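Local coordinates for protein CELL division inhibitor (Pyrococcus furiosus, PDB 1G3Q) that probably binds and hydrolyses ATP as a MinD-type cell division ATPase, and is seen here holding ADP together with magnesium, at residues A[141-146]-A[171-176]; A[149-154]-A[187-192]. All blocks are in the same frame, centred on the assembly; numbering follows the deposited sequence.

Interaction 1 and interaction 2 lie on the same side of the chain's centre, their own centres about 13 Å apart, and share helix 145-160: the first uses the end of strand 136-141 and the loop leading into that helix, the second turns of the helix itself. Their segments alternate along the chain, 141-146, 149-154, 171-176 and 187-192, so two strands and two helices are tied together in succession. The contacts also meet directly, with Thr-141 CB 3.7 Å from Thr-151 OG1 and Ile-145 CD1 4.0 Å from Val-188 CG1. This corner of the alpha-beta-alpha fold illustrates how one contact can supply part of the adenine pocket while its neighbour packs helices beside it.

Interaction 1 of 2, residues A[141-146]-A[171-176]; sequences TNPEIS and NRYGRS. With ADP (adenosine-5'-diphosphate), chain C.
Asn-171 N donates to Thr-141 O (2.9 Å), a main-chain bond made where both strands give way to loops. Beyond it the Pro-143 ring meets the edge of the Tyr-173 ring, CG lying 3.9 Å from CD1. Asn-171, its CG anti to the backbone N (chi1 -173°), reads the adenine with both ends of its amide: OD1 accepts from ADP N6 at 2.8 Å and ND2 donates to ADP N7 at 2.9 Å, while ND2 also reaches Thr-14 O. Arg-172 adds the face to this edge. Its CB and CG run alongside the Asn-142 side chain, CG and CD pass near ADP N7, and a bend at chi3 (65°) lays the guanidinium over the adenine. NE lies over the C4-C5 bond of ADP, 3.8 Å from each atom, and forms a salt bridge with Glu-199; CZ comes nearest ADP O4', NH1 is 3.3 Å from that oxygen, and NH2 lies near ADP N3. Arg-175 NH2 sits over the opposite face, and Arg-175 also touches Glu-199, which may ease the like charges. With an alanine in place of Arg-172 the adenine face would lose this cover, and Glu-199 would probably lose the salt bridge to NE. The contact joins the end of strand 136-141 to that of strand 164-173, within the beta-alpha-beta unit they form with helix 145-160, and strand 193-198 flanks it.

Interaction 2 of 2, residues A[149-154]-A[187-192]; sequences TDTMKV and DVMEVP
Met-152 reaches from helix 145-160 over the end of helix 182-189, overlapping the carbonyl oxygen of Met-189 and the side chains of Val-188 and Glu-190. The CB of Met-152 points to the other segment, and with CG anti to the backbone N (chi1 -179°) the chain carries on, CG passing 3.8 Å from Met-189 O. The sulfur follows, SD standing 3.9 Å from Glu-190 OE1, and the two side chains slant across one another. A turn at chi3 then brings the methyl toward Val-188, CE lying 3.7 Å from CG1, although the exact placing of that methyl is doubtful. Met-189 answers from the opposing helix. Its chain is bent at both chi2 and chi3, and this folding carries CE back against helix 145-160, 4.0 Å from Thr-151 CG2 and equally near Met-152 N. Thr-151 thus has a divided role: its methyl takes Met-189, while OG1 is hydrogen-bonded to Cys-147 O in its own helix and to Gly-10 N, in what appears to be the P-loop. Met-189 also packs on Leu-139 and Phe-168, linking the helix pair to the sheet. At Glu-190 the chain leaves its helix with a positive phi (75°). No hydrogen bond joins the two segments; their association rests on apolar packing, with the Met-152 sulfur loosely beside a Glu-190 oxygen, so the contact probably depends on how the two methionine chains fit, and not on a bonded polar pair.

Interaction 1 of 2, residues A[141-146]-A[171-176]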
ATOM      1  N   THR A 141      -1.162  -8.930  -5.968  1.00 23.52           N
ATOM      2  CA  THR A 141      -1.725  -9.488  -7.187  1.00 25.14           C
ATOM      3  C   THR A 141      -2.972 -10.315  -6.914  1.00 26.12           C
ATOM      4  O   THR A 141      -3.250 -10.685  -5.775  1.00 26.25           O
ATOM      5  CB  THR A 141      -0.702 -10.401  -7.889  1.00 25.34           C
ATOM      6  OG1 THR A 141      -1.251 -10.885  -9.123  1.00 26.11           O
ATOM      7  CG2 THR A 141      -0.363 -11.590  -6.997  1.00 25.79           C
ATOM      8  N   ASN A 142      -3.723 -10.593  -7.974  1.00 27.60           N
ATOM      9  CA  ASN A 142      -4.919 -11.412  -7.866  1.00 29.23           C
ATOM     10  C   ASN A 142      -4.575 -12.756  -8.507  1.00 30.28           C
ATOM     11  O   ASN A 142      -3.541 -12.880  -9.162  1.00 30.41           O
ATOM     12  CB  ASN A 142      -6.095 -10.749  -8.583  1.00 29.75           C
ATOM     13  CG  ASN A 142      -6.467  -9.412  -7.966  1.00 30.63           C
ATOM     14  OD1 ASN A 142      -6.361  -9.226  -6.751  1.00 31.01           O
ATOM     15  ND2 ASN A 142      -6.918  -8.479  -8.798  1.00 31.07           N
ATOM     16  N   PRO A 143      -5.426 -13.777  -8.316  1.00 31.25           N
ATOM     17  CA  PRO A 143      -5.196 -15.116  -8.877  1.00 32.12           C
ATOM     18  C   PRO A 143      -5.304 -15.260 -10.400  1.00 32.85           C
ATOM     19  O   PRO A 143      -5.584 -16.351 -10.894  1.00 33.43           O
ATOM     20  CB  PRO A 143      -6.234 -15.977  -8.152  1.00 32.03           C
ATOM     21  CG  PRO A 143      -6.475 -15.234  -6.867  1.00 31.68           C
ATOM     22  CD  PRO A 143      -6.532 -13.810  -7.346  1.00 31.57           C
ATOM     23  N   GLU A 144      -5.090 -14.175 -11.140  1.00 33.49           N
ATOM     24  CA  GLU A 144      -5.157 -14.223 -12.602  1.00 33.96           C
ATOM     25  C   GLU A 144      -3.746 -14.297 -13.170  1.00 33.39           C
ATOM     26  O   GLU A 144      -2.883 -13.509 -12.792  1.00 33.04           O
ATOM     27  CB  GLU A 144      -5.848 -12.977 -13.158  1.00 35.31           C
ATOM     28  CG  GLU A 144      -7.336 -12.877 -12.870  1.00 37.40           C
ATOM     29  CD  GLU A 144      -7.946 -11.611 -13.450  1.00 38.87           C
ATOM     30  OE1 GLU A 144      -7.513 -10.506 -13.054  1.00 39.67           O
ATOM     31  OE2 GLU A 144      -8.854 -11.718 -14.306  1.00 39.95           O
ATOM     32  N   ILE A 145      -3.514 -15.228 -14.091  1.00 33.17           N
ATOM     33  CA  ILE A 145      -2.186 -15.377 -14.674  1.00 32.65           C
ATOM     34  C   ILE A 145      -1.658 -14.061 -15.244  1.00 32.41           C
ATOM     35  O   ILE A 145      -0.495 -13.714 -15.036  1.00 32.41           O
ATOM     36  CB  ILE A 145      -2.165 -16.466 -15.785  1.00 32.67           C
ATOM     37  CG1 ILE A 145      -0.728 -16.695 -16.262  1.00 32.54           C
ATOM     38  CG2 ILE A 145      -3.043 -16.046 -16.959  1.00 32.66           C
ATOM     39  CD1 ILE A 145       0.231 -17.109 -15.157  1.00 32.23           C
ATOM     40  N   SER A 146      -2.509 -13.327 -15.953  1.00 32.28           N
ATOM     41  CA  SER A 146      -2.097 -12.054 -16.537  1.00 32.49           C
ATOM     42  C   SER A 146      -1.709 -11.059 -15.445  1.00 32.01           C
ATOM     43  O   SER A 146      -0.760 -10.288 -15.596  1.00 32.11           O
ATOM     44  CB  SER A 146      -3.224 -11.475 -17.399  1.00 32.94           C
ATOM     45  OG  SER A 146      -4.424 -11.350 -16.654  1.00 34.78           O
ATOM     46  N   ASN A 171      -4.151 -11.632  -3.215  1.00 22.86           N
ATOM     47  CA  ASN A 171      -5.410 -11.074  -2.747  1.00 23.30           C
ATOM     48  C   ASN A 171      -6.633 -11.510  -3.547  1.00 24.13           C
ATOM     49  O   ASN A 171      -6.529 -11.921  -4.706  1.00 24.04           O
ATOM     50  CB  ASN A 171      -5.306  -9.545  -2.724  1.00 22.19           C
ATOM     51  CG  ASN A 171      -6.520  -8.886  -2.099  1.00 22.16           C
ATOM     52  OD1 ASN A 171      -7.045  -9.361  -1.092  1.00 21.25           O
ATOM     53  ND2 ASN A 171      -6.962  -7.778  -2.685  1.00 21.28           N
ATOM     54  N   ARG A 172      -7.791 -11.423  -2.899  1.00 25.20           N
ATOM     55  CA  ARG A 172      -9.067 -11.778  -3.503  1.00 26.24           C
ATOM     56  C   ARG A 172      -9.132 -13.241  -3.936  1.00 27.07           C
ATOM     57  O   ARG A 172      -9.737 -13.575  -4.956  1.00 26.72           O
ATOM     58  CB  ARG A 172      -9.340 -10.851  -4.687  1.00 27.03           C
ATOM     59  CG  ARG A 172      -8.972  -9.405  -4.379  1.00 27.68           C
ATOM     60  CD  ARG A 172      -9.706  -8.415  -5.252  1.00 28.14           C
ATOM     61  NE  ARG A 172     -11.148  -8.438  -5.016  1.00 28.32           N
ATOM     62  CZ  ARG A 172     -11.996  -7.555  -5.530  1.00 28.12           C
ATOM     63  NH1 ARG A 172     -11.546  -6.577  -6.303  1.00 28.51           N
ATOM     64  NH2 ARG A 172     -13.295  -7.654  -5.283  1.00 28.57           N
ATOM     65  N   TYR A 173      -8.512 -14.116  -3.151  1.00 27.88           N
ATOM     66  CA  TYR A 173      -8.518 -15.536  -3.468  1.00 29.14           C
ATOM     67  C   TYR A 173      -9.847 -16.164  -3.067  1.00 29.95           C
ATOM     68  O   TYR A 173     -10.323 -15.970  -1.951  1.00 29.53           O
ATOM     69  CB  TYR A 173      -7.378 -16.256  -2.746  1.00 29.26           C
ATOM     70  CG  TYR A 173      -7.307 -17.728  -3.082  1.00 29.48           C
ATOM     71  CD1 TYR A 173      -6.961 -18.153  -4.365  1.00 29.78           C
ATOM     72  CD2 TYR A 173      -7.626 -18.696  -2.132  1.00 29.72           C
ATOM     73  CE1 TYR A 173      -6.937 -19.510  -4.695  1.00 29.84           C
ATOM     74  CE2 TYR A 173      -7.606 -20.055  -2.452  1.00 29.85           C
ATOM     75  CZ  TYR A 173      -7.261 -20.453  -3.734  1.00 29.83           C
ATOM     76  OH  TYR A 173      -7.240 -21.790  -4.052  1.00 30.08           O
ATOM     77  N   GLY A 174     -10.441 -16.920  -3.985  1.00 30.98           N
ATOM     78  CA  GLY A 174     -11.711 -17.562  -3.704  1.00 32.69           C
ATOM     79  C   GLY A 174     -12.855 -16.833  -4.378  1.00 33.89           C
ATOM     80  O   GLY A 174     -14.017 -17.223  -4.255  1.00 33.99           O
ATOM     81  N   ARG A 175     -12.517 -15.767  -5.093  1.00 35.05           N
ATOM     82  CA  ARG A 175     -13.504 -14.963  -5.798  1.00 36.47           C
ATOM     83  C   ARG A 175     -14.090 -15.736  -6.978  1.00 37.41           C
ATOM     84  O   ARG A 175     -15.232 -15.508  -7.372  1.00 37.47           O
ATOM     85  CB  ARG A 175     -12.854 -13.670  -6.296  1.00 36.59           C
ATOM     86  CG  ARG A 175     -13.822 -12.649  -6.864  1.00 37.23           C
ATOM     87  CD  ARG A 175     -13.069 -11.443  -7.406  1.00 37.89           C
ATOM     88  NE  ARG A 175     -13.962 -10.335  -7.734  1.00 38.69           N
ATOM     89  CZ  ARG A 175     -13.569  -9.203  -8.312  1.00 38.96           C
ATOM     90  NH1 ARG A 175     -14.451  -8.246  -8.569  1.00 39.22           N
ATOM     91  NH2 ARG A 175     -12.295  -9.030  -8.641  1.00 39.42           N
ATOM     92  N   SER A 176     -13.300 -16.651  -7.535  1.00 38.58           N
ATOM     93  CA  SER A 176     -13.737 -17.456  -8.674  1.00 39.72           C
ATOM     94  C   SER A 176     -13.130 -18.858  -8.657  1.00 40.39           C
ATOM     95  O   SER A 176     -12.011 -19.051  -8.182  1.00 40.44           O
ATOM     96  CB  SER A 176     -13.359 -16.759  -9.983  1.00 39.95           C
ATOM     97  OG  SER A 176     -13.668 -17.574 -11.101  1.00 40.64           O
TER
HETATM   98  PB  ADP C 238      -6.376  -0.820  -5.837  1.00 18.51           P
HETATM   99  O1B ADP C 238      -6.841  -0.132  -7.024  1.00 18.62           O
HETATM  100  O2B ADP C 238      -5.419  -1.873  -6.211  1.00 17.61           O
HETATM  101  O3B ADP C 238      -5.735   0.125  -4.636  1.00 17.20           O
HETATM  102  PA  ADP C 238      -8.356  -1.360  -3.888  1.00 18.69           P
HETATM  103  O1A ADP C 238      -9.035  -0.115  -3.788  1.00 17.45           O
HETATM  104  O2A ADP C 238      -7.509  -1.650  -2.761  1.00 18.14           O
HETATM  105  O3A ADP C 238      -7.580  -1.537  -5.180  1.00 18.24           O
HETATM  106  O5' ADP C 238      -9.428  -2.412  -3.947  1.00 17.70           O
HETATM  107  C5' ADP C 238     -10.491  -2.443  -4.975  1.00 18.36           C
HETATM  108  C4' ADP C 238     -11.812  -2.805  -4.397  1.00 18.67           C
HETATM  109  O4' ADP C 238     -11.885  -4.223  -4.072  1.00 19.06           O
HETATM  110  C3' ADP C 238     -12.152  -2.116  -3.114  1.00 19.08           C
HETATM  111  O3' ADP C 238     -13.493  -1.634  -3.147  1.00 19.96           O
HETATM  112  C2' ADP C 238     -12.007  -3.132  -2.022  1.00 18.91           C
HETATM  113  O2' ADP C 238     -12.888  -2.982  -0.910  1.00 18.49           O
HETATM  114  C1' ADP C 238     -12.235  -4.427  -2.676  1.00 18.98           C
HETATM  115  N9  ADP C 238     -11.330  -5.514  -2.210  1.00 18.66           N
HETATM  116  C8  ADP C 238      -9.931  -5.628  -2.165  1.00 18.53           C
HETATM  117  N7  ADP C 238      -9.471  -6.747  -1.683  1.00 18.53           N
HETATM  118  C5  ADP C 238     -10.615  -7.449  -1.377  1.00 18.56           C
HETATM  119  C6  ADP C 238     -10.825  -8.741  -0.816  1.00 18.87           C
HETATM  120  N6  ADP C 238      -9.779  -9.500  -0.487  1.00 18.65           N
HETATM  121  N1  ADP C 238     -12.139  -9.174  -0.625  1.00 18.76           N
HETATM  122  C2  ADP C 238     -13.195  -8.375  -0.969  1.00 19.29           C
HETATM  123  N3  ADP C 238     -13.084  -7.136  -1.507  1.00 18.62           N
HETATM  124  C4  ADP C 238     -11.770  -6.724  -1.688  1.00 18.86           C

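Interaction 2 of 2, residues A[149-154]-A[187-192]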
ATOM      1  N   THR A 149       1.738 -12.382 -13.981  1.00 31.27           N
ATOM      2  CA  THR A 149       2.859 -12.083 -14.865  1.00 31.54           C
ATOM      3  C   THR A 149       3.149 -10.586 -14.935  1.00 31.50           C
ATOM      4  O   THR A 149       4.307 -10.174 -14.947  1.00 31.56           O
ATOM      5  CB  THR A 149       2.618 -12.632 -16.296  1.00 31.70           C
ATOM      6  OG1 THR A 149       1.404 -12.091 -16.830  1.00 32.78           O
ATOM      7  CG2 THR A 149       2.513 -14.146 -16.270  1.00 31.96           C
ATOM      8  N   ASP A 150       2.103  -9.768 -14.976  1.00 31.77           N
ATOM      9  CA  ASP A 150       2.292  -8.324 -15.028  1.00 32.09           C
ATOM     10  C   ASP A 150       2.959  -7.828 -13.749  1.00 32.05           C
ATOM     11  O   ASP A 150       3.908  -7.046 -13.797  1.00 32.05           O
ATOM     12  CB  ASP A 150       0.946  -7.615 -15.224  1.00 32.34           C
ATOM     13  CG  ASP A 150       0.473  -7.656 -16.665  1.00 32.74           C
ATOM     14  OD1 ASP A 150       1.077  -8.402 -17.464  1.00 32.83           O
ATOM     15  OD2 ASP A 150      -0.500  -6.947 -16.998  1.00 32.55           O
ATOM     16  N   THR A 151       2.463  -8.291 -12.605  1.00 32.11           N
ATOM     17  CA  THR A 151       3.018  -7.886 -11.317  1.00 32.10           C
ATOM     18  C   THR A 151       4.453  -8.386 -11.189  1.00 32.35           C
ATOM     19  O   THR A 151       5.313  -7.714 -10.622  1.00 32.06           O
ATOM     20  CB  THR A 151       2.175  -8.440 -10.152  1.00 31.87           C
ATOM     21  OG1 THR A 151       0.823  -7.977 -10.283  1.00 31.41           O
ATOM     22  CG2 THR A 151       2.737  -7.971  -8.819  1.00 31.12           C
ATOM     23  N   MET A 152       4.706  -9.572 -11.730  1.00 33.18           N
ATOM     24  CA  MET A 152       6.041 -10.154 -11.698  1.00 33.74           C
ATOM     25  C   MET A 152       7.001  -9.197 -12.392  1.00 33.14           C
ATOM     26  O   MET A 152       8.083  -8.906 -11.884  1.00 33.07           O
ATOM     27  CB  MET A 152       6.041 -11.492 -12.430  1.00 35.56           C
ATOM     28  CG  MET A 152       7.379 -12.201 -12.442  1.00 37.42           C
ATOM     29  SD  MET A 152       7.365 -13.547 -13.639  1.00 40.47           S
ATOM     30  CE  MET A 152       5.840 -14.396 -13.158  1.00 39.39           C
ATOM     31  N   LYS A 153       6.590  -8.709 -13.559  1.00 32.76           N
ATOM     32  CA  LYS A 153       7.403  -7.780 -14.333  1.00 32.07           C
ATOM     33  C   LYS A 153       7.745  -6.537 -13.522  1.00 31.15           C
ATOM     34  O   LYS A 153       8.872  -6.041 -13.578  1.00 30.82           O
ATOM     35  CB  LYS A 153       6.672  -7.379 -15.617  1.00 32.87           C
ATOM     36  CG  LYS A 153       6.511  -8.518 -16.616  1.00 34.18           C
ATOM     37  CD  LYS A 153       5.842  -8.035 -17.895  1.00 35.31           C
ATOM     38  CE  LYS A 153       5.726  -9.154 -18.917  1.00 35.48           C
ATOM     39  NZ  LYS A 153       5.043  -8.684 -20.156  1.00 36.34           N
ATOM     40  N   VAL A 154       6.771  -6.030 -12.773  1.00 29.99           N
ATOM     41  CA  VAL A 154       7.002  -4.852 -11.950  1.00 28.86           C
ATOM     42  C   VAL A 154       8.061  -5.190 -10.906  1.00 28.44           C
ATOM     43  O   VAL A 154       8.977  -4.408 -10.665  1.00 27.96           O
ATOM     44  CB  VAL A 154       5.705  -4.399 -11.238  1.00 28.74           C
ATOM     45  CG1 VAL A 154       6.005  -3.240 -10.302  1.00 28.26           C
ATOM     46  CG2 VAL A 154       4.666  -3.988 -12.272  1.00 28.13           C
ATOM     47  N   ASP A 187       4.693 -20.415  -7.428  1.00 35.01           N
ATOM     48  CA  ASP A 187       5.552 -21.043  -8.425  1.00 35.94           C
ATOM     49  C   ASP A 187       5.698 -20.113  -9.626  1.00 36.27           C
ATOM     50  O   ASP A 187       6.747 -20.076 -10.269  1.00 37.04           O
ATOM     51  CB  ASP A 187       4.950 -22.387  -8.859  1.00 35.67           C
ATOM     52  CG  ASP A 187       5.805 -23.114  -9.893  1.00 36.07           C
ATOM     53  OD1 ASP A 187       7.029 -23.243  -9.680  1.00 35.29           O
ATOM     54  OD2 ASP A 187       5.245 -23.564 -10.917  1.00 36.34           O
ATOM     55  N   VAL A 188       4.648 -19.349  -9.911  1.00 36.48           N
ATOM     56  CA  VAL A 188       4.654 -18.413 -11.032  1.00 36.59           C
ATOM     57  C   VAL A 188       5.385 -17.115 -10.706  1.00 36.85           C
ATOM     58  O   VAL A 188       6.245 -16.670 -11.464  1.00 36.80           O
ATOM     59  CB  VAL A 188       3.214 -18.054 -11.466  1.00 36.49           C
ATOM     60  CG1 VAL A 188       3.243 -16.963 -12.524  1.00 36.40           C
ATOM     61  CG2 VAL A 188       2.509 -19.288 -11.997  1.00 36.43           C
ATOM     62  N   MET A 189       5.035 -16.515  -9.573  1.00 37.00           N
ATOM     63  CA  MET A 189       5.630 -15.254  -9.137  1.00 37.10           C
ATOM     64  C   MET A 189       7.147 -15.259  -8.982  1.00 37.30           C
ATOM     65  O   MET A 189       7.803 -14.254  -9.257  1.00 37.32           O
ATOM     66  CB  MET A 189       4.992 -14.809  -7.821  1.00 37.24           C
ATOM     67  CG  MET A 189       3.540 -14.393  -7.959  1.00 37.36           C
ATOM     68  SD  MET A 189       3.345 -13.099  -9.204  1.00 37.92           S
ATOM     69  CE  MET A 189       4.082 -11.706  -8.356  1.00 37.15           C
ATOM     70  N   GLU A 190       7.699 -16.382  -8.536  1.00 37.19           N
ATOM     71  CA  GLU A 190       9.140 -16.510  -8.337  1.00 37.25           C
ATOM     72  C   GLU A 190       9.626 -15.782  -7.084  1.00 36.54           C
ATOM     73  O   GLU A 190      10.830 -15.640  -6.866  1.00 36.28           O
ATOM     74  CB  GLU A 190       9.907 -15.999  -9.562  1.00 38.32           C
ATOM     75  CG  GLU A 190       9.690 -16.830 -10.817  1.00 39.65           C
ATOM     76  CD  GLU A 190      10.666 -16.481 -11.924  1.00 40.41           C
ATOM     77  OE1 GLU A 190      10.657 -15.322 -12.395  1.00 41.20           O
ATOM     78  OE2 GLU A 190      11.446 -17.372 -12.321  1.00 40.99           O
ATOM     79  N   VAL A 191       8.683 -15.314  -6.271  1.00 35.58           N
ATOM     80  CA  VAL A 191       9.010 -14.634  -5.021  1.00 34.50           C
ATOM     81  C   VAL A 191       8.152 -15.253  -3.923  1.00 33.54           C
ATOM     82  O   VAL A 191       7.078 -15.788  -4.196  1.00 33.69           O
ATOM     83  CB  VAL A 191       8.742 -13.114  -5.099  1.00 34.81           C
ATOM     84  CG1 VAL A 191       9.715 -12.469  -6.073  1.00 35.08           C
ATOM     85  CG2 VAL A 191       7.305 -12.856  -5.523  1.00 34.56           C
ATOM     86  N   PRO A 192       8.615 -15.191  -2.666  1.00 32.57           N
ATOM     87  CA  PRO A 192       7.887 -15.755  -1.526  1.00 32.01           C
ATOM     88  C   PRO A 192       6.445 -15.284  -1.364  1.00 31.13           C
ATOM     89  O   PRO A 192       6.157 -14.087  -1.434  1.00 31.02           O
ATOM     90  CB  PRO A 192       8.746 -15.346  -0.330  1.00 32.39           C
ATOM     91  CG  PRO A 192      10.119 -15.258  -0.912  1.00 32.67           C
ATOM     92  CD  PRO A 192       9.871 -14.565  -2.222  1.00 32.56           C
TER